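Local coordinates for protein WZI (Escherichia coli, PDB 2YNK) that is an outer-membrane beta-barrel lectin that binds carbohydrate and underpins the assembly of group 1 capsules on the cell surface, at residues R11-W16 against L55-Q60. Sequence-based numbering, arbitrary orientation.
Sequences RNDLAW and LARINQ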
ATOM      1  N   ARG A  11       9.640   0.489  -3.394  1.00 47.81           N
ATOM      2  CA  ARG A  11       9.469   0.586  -1.953  1.00 46.59           C
ATOM      3  C   ARG A  11      10.530  -0.199  -1.213  1.00 45.15           C
ATOM      4  O   ARG A  11      11.065   0.286  -0.233  1.00 47.36           O
ATOM      5  CB  ARG A  11       8.076   0.090  -1.510  1.00 46.76           C
ATOM      6  CG  ARG A  11       7.977  -0.041   0.002  1.00 47.00           C
ATOM      7  CD  ARG A  11       6.576  -0.107   0.568  1.00 47.33           C
ATOM      8  NE  ARG A  11       6.689  -0.117   2.025  1.00 48.37           N
ATOM      9  CZ  ARG A  11       5.846  -0.695   2.875  1.00 48.39           C
ATOM     10  NH1 ARG A  11       4.760  -1.324   2.448  1.00 49.58           N
ATOM     11  NH2 ARG A  11       6.100  -0.640   4.179  1.00 49.43           N
ATOM     12  N   ASN A  12      10.808  -1.419  -1.655  1.00 44.93           N
ATOM     13  CA  ASN A  12      11.777  -2.265  -0.965  1.00 47.04           C
ATOM     14  C   ASN A  12      13.210  -1.685  -1.094  1.00 50.41           C
ATOM     15  O   ASN A  12      13.991  -1.709  -0.141  1.00 49.19           O
ATOM     16  CB  ASN A  12      11.709  -3.707  -1.485  1.00 46.97           C
ATOM     17  CG  ASN A  12      10.353  -4.366  -1.230  1.00 48.35           C
ATOM     18  OD1 ASN A  12       9.680  -4.797  -2.166  1.00 49.07           O
ATOM     19  ND2 ASN A  12       9.946  -4.440   0.034  1.00 48.61           N
ATOM     20  N   ASP A  13      13.525  -1.149  -2.273  1.00 51.46           N
ATOM     21  CA  ASP A  13      14.787  -0.474  -2.517  1.00 53.17           C
ATOM     22  C   ASP A  13      14.937   0.802  -1.661  1.00 53.65           C
ATOM     23  O   ASP A  13      15.989   1.034  -1.065  1.00 52.07           O
ATOM     24  CB  ASP A  13      14.950  -0.171  -4.018  1.00 55.35           C
ATOM     25  CG  ASP A  13      15.466  -1.375  -4.813  1.00 57.94           C
ATOM     26  OD1 ASP A  13      15.409  -2.505  -4.291  1.00 62.38           O
ATOM     27  OD2 ASP A  13      15.940  -1.206  -5.959  1.00 59.64           O
ATOM     28  N   LEU A  14      13.888   1.616  -1.587  1.00 53.17           N
ATOM     29  CA  LEU A  14      13.910   2.799  -0.726  1.00 52.82           C
ATOM     30  C   LEU A  14      14.020   2.399   0.740  1.00 53.77           C
ATOM     31  O   LEU A  14      14.774   3.011   1.496  1.00 56.79           O
ATOM     32  CB  LEU A  14      12.649   3.653  -0.919  1.00 52.06           C
ATOM     33  CG  LEU A  14      12.498   4.441  -2.223  1.00 51.56           C
ATOM     34  CD1 LEU A  14      11.242   5.296  -2.159  1.00 49.87           C
ATOM     35  CD2 LEU A  14      13.723   5.305  -2.481  1.00 52.07           C
ATOM     36  N   ALA A  15      13.265   1.377   1.139  1.00 52.93           N
ATOM     37  CA  ALA A  15      13.243   0.931   2.535  1.00 52.80           C
ATOM     38  C   ALA A  15      14.601   0.381   2.963  1.00 53.09           C
ATOM     39  O   ALA A  15      15.012   0.527   4.114  1.00 53.81           O
ATOM     40  CB  ALA A  15      12.155  -0.118   2.743  1.00 49.32           C
ATOM     41  N   TRP A  16      15.282  -0.263   2.025  1.00 54.23           N
ATOM     42  CA  TRP A  16      16.620  -0.786   2.253  1.00 56.99           C
ATOM     43  C   TRP A  16      17.547   0.368   2.547  1.00 59.46           C
ATOM     44  O   TRP A  16      18.235   0.386   3.564  1.00 60.45           O
ATOM     45  CB  TRP A  16      17.064  -1.571   1.017  1.00 56.63           C
ATOM     46  CG  TRP A  16      18.330  -2.388   1.152  1.00 58.07           C
ATOM     47  CD1 TRP A  16      18.442  -3.731   1.488  1.00 58.09           C
ATOM     48  CD2 TRP A  16      19.709  -1.949   0.893  1.00 57.88           C
ATOM     49  NE1 TRP A  16      19.756  -4.129   1.480  1.00 58.42           N
ATOM     50  CE2 TRP A  16      20.562  -3.113   1.122  1.00 58.45           C
ATOM     51  CE3 TRP A  16      20.295  -0.753   0.512  1.00 59.57           C
ATOM     52  CZ2 TRP A  16      21.943  -3.053   0.980  1.00 60.04           C
ATOM     53  CZ3 TRP A  16      21.687  -0.704   0.362  1.00 59.78           C
ATOM     54  CH2 TRP A  16      22.489  -1.827   0.596  1.00 59.64           C
ATOM     55  N   LEU A  55      21.128   2.544  -4.801  1.00 60.00           N
ATOM     56  CA  LEU A  55      20.938   3.960  -5.157  1.00 59.96           C
ATOM     57  C   LEU A  55      20.659   4.199  -6.642  1.00 57.13           C
ATOM     58  O   LEU A  55      19.733   4.928  -6.999  1.00 56.53           O
ATOM     59  CB  LEU A  55      22.172   4.796  -4.766  1.00 63.97           C
ATOM     60  CG  LEU A  55      22.208   5.386  -3.354  1.00 65.71           C
ATOM     61  CD1 LEU A  55      23.386   6.340  -3.217  1.00 67.62           C
ATOM     62  CD2 LEU A  55      20.904   6.094  -3.008  1.00 64.46           C
ATOM     63  N   ALA A  56      21.469   3.600  -7.504  1.00 55.11           N
ATOM     64  CA  ALA A  56      21.362   3.851  -8.941  1.00 54.72           C
ATOM     65  C   ALA A  56      20.025   3.349  -9.472  1.00 52.75           C
ATOM     66  O   ALA A  56      19.504   3.859 -10.468  1.00 51.51           O
ATOM     67  CB  ALA A  56      22.519   3.190  -9.686  1.00 53.85           C
ATOM     68  N   ARG A  57      19.476   2.352  -8.780  1.00 53.28           N
ATOM     69  CA  ARG A  57      18.212   1.714  -9.157  1.00 51.41           C
ATOM     70  C   ARG A  57      17.023   2.647  -8.961  1.00 49.11           C
ATOM     71  O   ARG A  57      16.084   2.613  -9.749  1.00 51.54           O
ATOM     72  CB  ARG A  57      18.024   0.411  -8.363  1.00 51.94           C
ATOM     73  CG  ARG A  57      17.784  -0.819  -9.229  1.00 54.10           C
ATOM     74  CD  ARG A  57      18.571  -2.029  -8.744  1.00 55.42           C
ATOM     75  NE  ARG A  57      18.239  -2.398  -7.368  1.00 56.68           N
ATOM     76  CZ  ARG A  57      18.878  -3.331  -6.657  1.00 57.92           C
ATOM     77  NH1 ARG A  57      19.895  -4.018  -7.177  1.00 56.62           N
ATOM     78  NH2 ARG A  57      18.489  -3.590  -5.409  1.00 59.93           N
ATOM     79  N   ILE A  58      17.064   3.500  -7.941  1.00 47.85           N
ATOM     80  CA  ILE A  58      15.931   4.399  -7.654  1.00 47.01           C
ATOM     81  C   ILE A  58      15.459   5.214  -8.862  1.00 48.05           C
ATOM     82  O   ILE A  58      14.294   5.143  -9.236  1.00 49.25           O
ATOM     83  CB  ILE A  58      16.221   5.361  -6.488  1.00 46.21           C
ATOM     84  CG1 ILE A  58      16.575   4.587  -5.202  1.00 45.91           C
ATOM     85  CG2 ILE A  58      15.035   6.290  -6.251  1.00 44.96           C
ATOM     86  CD1 ILE A  58      15.686   3.415  -4.858  1.00 44.14           C
ATOM     87  N   ASN A  59      16.347   5.986  -9.473  1.00 50.96           N
ATOM     88  CA  ASN A  59      15.967   6.782 -10.652  1.00 52.16           C
ATOM     89  C   ASN A  59      15.664   5.923 -11.884  1.00 51.01           C
ATOM     90  O   ASN A  59      14.810   6.274 -12.702  1.00 48.48           O
ATOM     91  CB  ASN A  59      17.049   7.827 -10.981  1.00 55.14           C
ATOM     92  CG  ASN A  59      16.921   9.084 -10.134  1.00 56.42           C
ATOM     93  OD1 ASN A  59      15.821   9.446  -9.696  1.00 56.63           O
ATOM     94  ND2 ASN A  59      18.043   9.763  -9.908  1.00 55.77           N
ATOM     95  N   GLN A  60      16.365   4.802 -12.013  1.00 51.42           N
ATOM     96  CA  GLN A  60      16.097   3.877 -13.094  1.00 52.38           C
ATOM     97  C   GLN A  60      14.639   3.408 -13.015  1.00 53.76           C
ATOM     98  O   GLN A  60      13.945   3.332 -14.040  1.00 54.61           O
ATOM     99  CB  GLN A  60      17.037   2.676 -13.036  1.00 53.25           C
ATOM    100  CG  GLN A  60      16.898   1.762 -14.246  1.00 54.86           C
ATOM    101  CD  GLN A  60      17.685   0.467 -14.141  1.00 55.55           C
ATOM    102  OE1 GLN A  60      18.342   0.193 -13.136  1.00 55.70           O
ATOM    103  NE2 GLN A  60      17.611  -0.346 -15.194  1.00 56.83           N
TER
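Asp13 on helix 8-19 reaches across to Arg57 on helix 49-65 and forms a buried salt bridge; the segments 11-16 and 55-60 run roughly antiparallel, their directions 144° apart. The main bond is nearly straight: Arg57 NE lies 2.9 Å from Asp13 OD2, with an N-H...O angle of 172°. The oxygen lies almost in the guanidinium plane and is met on its syn side, although NE stands 28° out of the carboxylate plane. Arg57 NH2 adds a weak second bond to Asp13 OD1 at 3.5 Å, so the pairing is two-pronged but uneven. The arginine chain is bent at chi2 and chi3, which brings its NE edge round to the acid. Aspartate suits this place because OD2 also pairs with Arg383 on a barrel strand, and a single carboxylate thus joins both helices to the barrel. Beside the ion pair the contact is apolar. Ile58 CD1 packs against Leu14 CD2 at 3.6 Å and against Asp13 CB at 3.8 Å; Leu14 and Ile58 bring only hydrocarbon to the interface, and Ile37 and Leu41 of helix 34-42 also touch Ile58. Ile377 touches both Asp13 and Arg57. With two arginines around one buried carboxylate, Asp13 is probably ionised; the straight NE bond gives the link between the helices its direction, while the ion pairs tie them to the barrel.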